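Local coordinates for calcium homeostasis modulator protein 5 (Homo sapiens, PDB 7D60), which assembles into undecameric, cone-shaped complexes that may act as large-pore channels, with gating and ion conductance likely regulated by membrane lipids, at residues A[130-133]-A[137-140]; A[154-159]-A[170-175]; A[40-45]-A[125-130]. All coordinates share one frame; numbering follows the deposited sequence.

Contact 1: residues A[130-133]-A[137-140]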
loop_
_atom_site.group_PDB
_atom_site.type_symbol
_atom_site.label_atom_id
_atom_site.label_comp_id
_atom_site.label_asym_id
_atom_site.label_seq_id
_atom_site.Cartn_x
_atom_site.Cartn_y
_atom_site.Cartn_z
ATOM N N SER A 130 -47.712 2.548 -30.866
ATOM C CA SER A 130 -47.600 2.007 -32.216
ATOM C C SER A 130 -48.825 1.187 -32.598
ATOM O O SER A 130 -49.342 1.314 -33.713
ATOM C CB SER A 130 -46.343 1.154 -32.334
ATOM O OG SER A 130 -45.210 1.854 -31.875
ATOM N N GLY A 131 -49.308 0.348 -31.693
ATOM C CA GLY A 131 -50.461 -0.470 -31.998
ATOM C C GLY A 131 -51.776 0.135 -31.566
ATOM O O GLY A 131 -52.564 -0.529 -30.889
ATOM N N THR A 132 -52.049 1.378 -31.962
ATOM C CA THR A 132 -53.214 2.069 -31.419
ATOM C C THR A 132 -54.516 1.683 -32.123
ATOM O O THR A 132 -55.524 1.456 -31.445
ATOM C CB THR A 132 -52.984 3.587 -31.426
ATOM O OG1 THR A 132 -54.178 4.260 -31.010
ATOM C CG2 THR A 132 -52.507 4.115 -32.770
ATOM N N ARG A 133 -54.510 1.596 -33.463
ATOM C CA ARG A 133 -55.652 1.162 -34.289
ATOM C C ARG A 133 -56.915 1.992 -34.052
ATOM O O ARG A 133 -58.027 1.467 -34.006
ATOM C CB ARG A 133 -55.951 -0.329 -34.092
ATOM C CG ARG A 133 -54.930 -1.271 -34.690
ATOM C CD ARG A 133 -54.901 -1.164 -36.200
ATOM N NE ARG A 133 -53.744 -0.407 -36.660
ATOM C CZ ARG A 133 -53.638 0.145 -37.862
ATOM N NH1 ARG A 133 -54.628 0.033 -38.737
ATOM N NH2 ARG A 133 -52.543 0.815 -38.184
ATOM N N LEU A 137 -56.081 10.033 -33.534
ATOM C CA LEU A 137 -54.737 9.845 -32.973
ATOM C C LEU A 137 -53.804 9.095 -33.931
ATOM O O LEU A 137 -52.589 9.062 -33.725
ATOM C CB LEU A 137 -54.819 9.160 -31.591
ATOM C CG LEU A 137 -53.651 8.699 -30.719
ATOM C CD1 LEU A 137 -52.796 9.879 -30.286
ATOM C CD2 LEU A 137 -54.166 7.923 -29.518
ATOM N N LEU A 138 -54.337 8.570 -35.029
ATOM C CA LEU A 138 -53.532 7.935 -36.059
ATOM C C LEU A 138 -53.233 8.872 -37.214
ATOM O O LEU A 138 -52.200 8.720 -37.872
ATOM C CB LEU A 138 -54.245 6.685 -36.580
ATOM C CG LEU A 138 -53.408 5.583 -37.219
ATOM C CD1 LEU A 138 -52.228 5.265 -36.350
ATOM C CD2 LEU A 138 -54.260 4.347 -37.404
ATOM N N GLU A 139 -54.111 9.843 -37.463
ATOM C CA GLU A 139 -53.817 10.901 -38.416
ATOM C C GLU A 139 -52.833 11.918 -37.864
ATOM O O GLU A 139 -52.161 12.595 -38.647
ATOM C CB GLU A 139 -55.104 11.615 -38.826
ATOM C CG GLU A 139 -56.220 10.680 -39.241
ATOM C CD GLU A 139 -57.446 11.425 -39.717
ATOM O OE1 GLU A 139 -57.338 12.642 -39.977
ATOM O OE2 GLU A 139 -58.518 10.795 -39.832
ATOM N N LEU A 140 -52.732 12.043 -36.541
ATOM C CA LEU A 140 -51.792 12.992 -35.961
ATOM C C LEU A 140 -50.362 12.475 -36.030
ATOM O O LEU A 140 -49.425 13.264 -36.188
ATOM C CB LEU A 140 -52.173 13.298 -34.514
ATOM C CG LEU A 140 -53.641 13.599 -34.224
ATOM C CD1 LEU A 140 -53.869 13.626 -32.727
ATOM C CD2 LEU A 140 -54.053 14.915 -34.851
#
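Thr132 meets both Leu137 and Leu138, and the way it divides its two branches between them is a small example of how an extracellular turn closes on itself without a hydrogen bond between its arms. From CB, which is directed at the 137-140 segment, the side chain forks. The methyl CG2 lies between the backbone N and the carbonyl carbon and reaches Leu138, with CG2 of Thr132 3.8 Å from CD1 of Leu138; the two side chains run antiparallel alongside one another. The hydroxyl branch takes the place anti to the backbone N (chi1 175°), which brings OG1 of Thr132 to 4.0 Å from CD2 of Leu137, an apolar neighbour.

Leu138 uses its second methyl on Arg133. The arginine leaves its CA away from the leucine, but bends at chi2 and chi3 bring the guanidinium back, and CD2 of Leu138 sits 4.0 Å from NH2 of Arg133, over one face of the group and offset toward its rim. The polar use of that end lies elsewhere: NH2 is hydrogen-bonded to the backbone O of Trp150, a bond consistent with holding the guanidinium beside the leucine.

Leu138 is buried, and touches Trp150 and Leu153 as well. The contact thus folds the loop leaving helix 123-130 against the start of the short helix 138-141, with the loop around 150-153 packed on the same leucine.

Contact 2: residues A[154-159]-A[170-175]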
loop_
_atom_site.group_PDB
_atom_site.type_symbol
_atom_site.label_atom_id
_atom_site.label_comp_id
_atom_site.label_asym_id
_atom_site.label_seq_id
_atom_site.Cartn_x
_atom_site.Cartn_y
_atom_site.Cartn_z
ATOM N N HIS A 154 -47.036 -0.452 -36.412
ATOM C CA HIS A 154 -46.622 -1.267 -35.277
ATOM C C HIS A 154 -45.315 -2.012 -35.504
ATOM O O HIS A 154 -44.882 -2.727 -34.600
ATOM C CB HIS A 154 -47.721 -2.262 -34.911
ATOM C CG HIS A 154 -48.111 -3.179 -36.026
ATOM N ND1 HIS A 154 -49.240 -2.979 -36.790
ATOM C CD2 HIS A 154 -47.537 -4.311 -36.493
ATOM C CE1 HIS A 154 -49.337 -3.943 -37.686
ATOM N NE2 HIS A 154 -48.317 -4.763 -37.528
ATOM N N LYS A 155 -44.677 -1.865 -36.661
ATOM C CA LYS A 155 -43.379 -2.461 -36.917
ATOM C C LYS A 155 -42.244 -1.454 -36.858
ATOM O O LYS A 155 -41.103 -1.821 -37.134
ATOM C CB LYS A 155 -43.377 -3.154 -38.280
ATOM C CG LYS A 155 -43.930 -4.558 -38.252
ATOM C CD LYS A 155 -43.772 -5.232 -39.591
ATOM C CE LYS A 155 -44.995 -5.011 -40.450
ATOM N NZ LYS A 155 -46.234 -5.394 -39.729
ATOM N N VAL A 156 -42.521 -0.204 -36.483
ATOM C CA VAL A 156 -41.511 0.846 -36.559
ATOM C C VAL A 156 -40.451 0.707 -35.469
ATOM O O VAL A 156 -39.351 1.251 -35.608
ATOM C CB VAL A 156 -42.208 2.223 -36.521
ATOM C CG1 VAL A 156 -42.620 2.607 -35.110
ATOM C CG2 VAL A 156 -41.346 3.300 -37.154
ATOM N N SER A 157 -40.729 -0.041 -34.400
ATOM C CA SER A 157 -39.750 -0.194 -33.331
ATOM C C SER A 157 -38.681 -1.213 -33.696
ATOM O O SER A 157 -37.484 -0.957 -33.527
ATOM C CB SER A 157 -40.450 -0.600 -32.034
ATOM O OG SER A 157 -41.199 0.474 -31.500
ATOM N N CYS A 158 -39.093 -2.371 -34.214
ATOM C CA CYS A 158 -38.178 -3.455 -34.551
ATOM C C CYS A 158 -37.365 -3.190 -35.810
ATOM O O CYS A 158 -36.475 -3.986 -36.125
ATOM C CB CYS A 158 -38.948 -4.769 -34.745
ATOM S SG CYS A 158 -40.181 -5.197 -33.489
ATOM N N GLY A 159 -37.635 -2.106 -36.530
ATOM C CA GLY A 159 -37.149 -1.986 -37.886
ATOM C C GLY A 159 -37.953 -2.904 -38.789
ATOM O O GLY A 159 -39.075 -3.304 -38.460
ATOM N N GLU A 170 -37.707 8.989 -38.273
ATOM C CA GLU A 170 -38.394 10.177 -37.795
ATOM C C GLU A 170 -39.805 9.885 -37.306
ATOM O O GLU A 170 -40.478 10.799 -36.829
ATOM C CB GLU A 170 -38.425 11.253 -38.882
ATOM C CG GLU A 170 -39.116 10.856 -40.159
ATOM C CD GLU A 170 -40.533 11.375 -40.239
ATOM O OE1 GLU A 170 -40.922 12.183 -39.371
ATOM O OE2 GLU A 170 -41.252 10.988 -41.182
ATOM N N LEU A 171 -40.272 8.645 -37.425
ATOM C CA LEU A 171 -41.466 8.242 -36.694
ATOM C C LEU A 171 -41.115 7.779 -35.290
ATOM O O LEU A 171 -41.973 7.792 -34.405
ATOM C CB LEU A 171 -42.203 7.136 -37.442
ATOM C CG LEU A 171 -43.223 7.575 -38.487
ATOM C CD1 LEU A 171 -43.585 6.409 -39.379
ATOM C CD2 LEU A 171 -44.455 8.138 -37.825
ATOM N N LYS A 172 -39.870 7.369 -35.072
ATOM C CA LYS A 172 -39.398 7.034 -33.740
ATOM C C LYS A 172 -38.963 8.258 -32.952
ATOM O O LYS A 172 -38.706 8.142 -31.752
ATOM C CB LYS A 172 -38.233 6.056 -33.825
ATOM C CG LYS A 172 -38.650 4.618 -33.975
ATOM C CD LYS A 172 -37.460 3.741 -34.300
ATOM C CE LYS A 172 -36.381 3.859 -33.242
ATOM N NZ LYS A 172 -35.158 3.113 -33.636
ATOM N N LEU A 173 -38.850 9.413 -33.598
ATOM C CA LEU A 173 -38.564 10.655 -32.898
ATOM C C LEU A 173 -39.825 11.429 -32.575
ATOM O O LEU A 173 -39.827 12.230 -31.638
ATOM C CB LEU A 173 -37.634 11.536 -33.733
ATOM C CG LEU A 173 -36.143 11.211 -33.720
ATOM C CD1 LEU A 173 -35.368 12.328 -34.378
ATOM C CD2 LEU A 173 -35.642 10.973 -32.314
ATOM N N SER A 174 -40.896 11.207 -33.327
ATOM C CA SER A 174 -42.149 11.893 -33.061
ATOM C C SER A 174 -42.940 11.225 -31.950
ATOM O O SER A 174 -43.811 11.860 -31.351
ATOM C CB SER A 174 -42.984 11.956 -34.337
ATOM O OG SER A 174 -44.239 12.559 -34.097
ATOM N N LEU A 175 -42.668 9.954 -31.670
ATOM C CA LEU A 175 -43.315 9.251 -30.571
ATOM C C LEU A 175 -42.510 9.331 -29.289
ATOM O O LEU A 175 -43.089 9.337 -28.202
ATOM C CB LEU A 175 -43.538 7.782 -30.933
ATOM C CG LEU A 175 -44.540 7.453 -32.036
ATOM C CD1 LEU A 175 -44.454 5.989 -32.387
ATOM C CD2 LEU A 175 -45.942 7.812 -31.617
#
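The extracellular cap of the four-helix CALHM subunit is represented here by a loop laid against the extracellular start of helix 168-203, which continues into S4: residues 154-159, which include a disulfide-bonded cysteine, meet the early turns of that helix. The central side chain is that of Val156, a buried residue whose CB is directed at the helix. Its CG2 branch, anti to the backbone N, makes the apolar touch, lying 3.9 Å from CB of Leu171, and the two side chains cross at about a right angle. Leu171 in turn rests on Cys149 and on Ile141 of helix 138-141, so that valine and leucine belong to one apolar cluster.

The loop is also tied elsewhere by covalent and polar bonds, Cys158 through a disulfide to Cys43 and Ser157 OG through a hydrogen bond to Glu126 OE2 of helix 123-130. From the helical segment Leu173 packs on Cys41 of a neighbouring subunit, placing the contact close to the interface between protomers.

Lys172, whose side chain also touches Glu126, supplies the remaining part, and does so with its aliphatic stem. CG is anti to the carbonyl carbon (chi1 -83°), which lays the stem along the loop backbone before the chain bends at chi3. The methylenes run past the loop, CG of Lys172 at 3.8 Å and CD of Lys172 at 3.4 Å from the carbonyl O of Val156.

Contact 3: residues A[40-45]-A[125-130]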
loop_
_atom_site.group_PDB
_atom_site.type_symbol
_atom_site.label_atom_id
_atom_site.label_comp_id
_atom_site.label_asym_id
_atom_site.label_seq_id
_atom_site.Cartn_x
_atom_site.Cartn_y
_atom_site.Cartn_z
ATOM N N LYS A 40 -38.104 -5.752 -24.600
ATOM C CA LYS A 40 -37.873 -5.764 -26.038
ATOM C C LYS A 40 -39.218 -5.912 -26.726
ATOM O O LYS A 40 -39.888 -6.939 -26.591
ATOM C CB LYS A 40 -36.883 -6.861 -26.449
ATOM C CG LYS A 40 -37.062 -8.213 -25.788
ATOM C CD LYS A 40 -35.928 -9.142 -26.164
ATOM C CE LYS A 40 -34.638 -8.725 -25.478
ATOM N NZ LYS A 40 -34.710 -8.897 -24.000
ATOM N N CYS A 41 -39.612 -4.880 -27.430
ATOM C CA CYS A 41 -40.940 -4.730 -27.997
ATOM C C CYS A 41 -41.139 -5.718 -29.142
ATOM O O CYS A 41 -40.272 -5.846 -30.006
ATOM C CB CYS A 41 -41.129 -3.293 -28.494
ATOM S SG CYS A 41 -42.760 -2.798 -29.116
ATOM N N PRO A 42 -42.254 -6.433 -29.172
ATOM C CA PRO A 42 -42.598 -7.231 -30.345
ATOM C C PRO A 42 -43.139 -6.307 -31.431
ATOM O O PRO A 42 -43.221 -5.094 -31.278
ATOM C CB PRO A 42 -43.670 -8.178 -29.816
ATOM C CG PRO A 42 -44.348 -7.397 -28.779
ATOM C CD PRO A 42 -43.320 -6.488 -28.162
ATOM N N CYS A 43 -43.520 -6.893 -32.548
ATOM C CA CYS A 43 -44.043 -6.086 -33.633
ATOM C C CYS A 43 -45.313 -6.714 -34.163
ATOM O O CYS A 43 -45.514 -6.899 -35.362
ATOM C CB CYS A 43 -42.953 -5.884 -34.673
ATOM S SG CYS A 43 -41.909 -4.461 -34.253
ATOM N N SER A 44 -46.190 -7.046 -33.230
ATOM C CA SER A 44 -47.385 -7.839 -33.443
ATOM C C SER A 44 -48.608 -7.001 -33.100
ATOM O O SER A 44 -48.521 -5.793 -32.889
ATOM C CB SER A 44 -47.328 -9.104 -32.591
ATOM O OG SER A 44 -46.134 -9.827 -32.827
ATOM N N THR A 45 -49.761 -7.660 -33.042
ATOM C CA THR A 45 -50.978 -7.019 -32.568
ATOM C C THR A 45 -51.041 -6.916 -31.052
ATOM O O THR A 45 -51.982 -6.314 -30.529
ATOM C CB THR A 45 -52.207 -7.775 -33.070
ATOM O OG1 THR A 45 -52.067 -9.167 -32.763
ATOM C CG2 THR A 45 -52.357 -7.607 -34.568
ATOM N N TYR A 125 -43.875 3.943 -24.014
ATOM C CA TYR A 125 -44.943 4.620 -24.738
ATOM C C TYR A 125 -44.821 4.413 -26.236
ATOM O O TYR A 125 -45.837 4.385 -26.934
ATOM C CB TYR A 125 -44.926 6.113 -24.400
ATOM C CG TYR A 125 -45.955 6.981 -25.101
ATOM C CD1 TYR A 125 -47.208 7.179 -24.552
ATOM C CD2 TYR A 125 -45.654 7.639 -26.293
ATOM C CE1 TYR A 125 -48.140 7.976 -25.177
ATOM C CE2 TYR A 125 -46.575 8.433 -26.920
ATOM C CZ TYR A 125 -47.814 8.599 -26.359
ATOM O OH TYR A 125 -48.734 9.397 -26.985
ATOM N N GLU A 126 -43.595 4.285 -26.740
ATOM C CA GLU A 126 -43.378 4.080 -28.165
ATOM C C GLU A 126 -43.896 2.717 -28.614
ATOM O O GLU A 126 -44.473 2.593 -29.699
ATOM C CB GLU A 126 -41.890 4.246 -28.466
ATOM C CG GLU A 126 -41.402 3.660 -29.767
ATOM C CD GLU A 126 -39.897 3.750 -29.900
ATOM O OE1 GLU A 126 -39.296 4.623 -29.243
ATOM O OE2 GLU A 126 -39.314 2.950 -30.657
ATOM N N CYS A 127 -43.730 1.695 -27.772
ATOM C CA CYS A 127 -44.280 0.375 -28.063
ATOM C C CYS A 127 -45.803 0.374 -27.980
ATOM O O CYS A 127 -46.469 -0.268 -28.794
ATOM C CB CYS A 127 -43.677 -0.652 -27.104
ATOM S SG CYS A 127 -43.935 -2.403 -27.497
ATOM N N ALA A 128 -46.375 1.103 -27.025
ATOM C CA ALA A 128 -47.817 1.040 -26.817
ATOM C C ALA A 128 -48.589 1.916 -27.797
ATOM O O ALA A 128 -49.698 1.558 -28.203
ATOM C CB ALA A 128 -48.156 1.431 -25.381
ATOM N N MET A 129 -48.038 3.068 -28.182
ATOM C CA MET A 129 -48.713 3.959 -29.120
ATOM C C MET A 129 -48.636 3.464 -30.560
ATOM O O MET A 129 -49.439 3.903 -31.390
ATOM C CB MET A 129 -48.120 5.371 -29.008
ATOM C CG MET A 129 -48.957 6.510 -29.577
ATOM S SD MET A 129 -50.730 6.340 -29.339
ATOM C CE MET A 129 -50.911 6.914 -27.658
ATOM N N SER A 130 -47.712 2.548 -30.866
ATOM C CA SER A 130 -47.600 2.007 -32.216
ATOM C C SER A 130 -48.825 1.187 -32.598
ATOM O O SER A 130 -49.342 1.314 -33.713
ATOM C CB SER A 130 -46.343 1.154 -32.334
ATOM O OG SER A 130 -45.210 1.854 -31.875
#
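Cys41 and Cys127 face each other across the contact and are joined by a disulfide, a clear case of a covalent bond fixing a loop to a helix. Both CB atoms are directed at the opposite segment, and in each residue the sulfur stands anti to the backbone N, beside the carbonyl carbon (chi1 -175° in Cys41, -167° in Cys127). The SG atoms of Cys41 and Cys127 are 2.0 Å apart, and the two CB-SG bonds are turned nearly perpendicular about the bridge, with chi3 at 89°. This is close to the relaxed geometry of a disulfide. Across the bridge, CB of Cys41 lies 3.9 Å from CB of Cys127, and the CA atoms of Cys41 and Cys127 lie 6.1 Å apart.

Beside the bridge, Pro42 brings its CD to 4.2 Å from SG of Cys127. Asn47 of helix 47-68 touches both cysteines and the proline, and Pro42 also packs on Leu173 of a neighbouring subunit. At the start of the same loop, Lys40 makes a salt bridge to a bound phosphatidic acid.

The chemistry is therefore covalent at the centre, with Pro42 and Asn47 packed beside the bridge and no hydrogen bond between the two segments. Such a bond implies an oxidising setting, as expected for the extracellular side, and it links the S1-S2 loop covalently to the outer end of S3.

In the fold
From the N terminus, the chain leaves helix 15-38 and enters the 40-45 loop, which contact 3 joins to helix 123-130, closing a long excursion through S2 and most of S3. Contact 1 begins at Ser130, where that excursion ends, and closes a short turn onto the start of helix 138-141. Contact 2 follows in series, folding the 154-159 loop back onto the start of helix 168-203; none of the three crosses another. Their meeting is spatial: the Cys43-Cys158 disulfide bonds contact 3 to contact 2, Met129 packs on Leu137 between contacts 3 and 1, and Ser130 packs on His154. Together they tie the outer ends of S1, S3 and S4 into one extracellular cap.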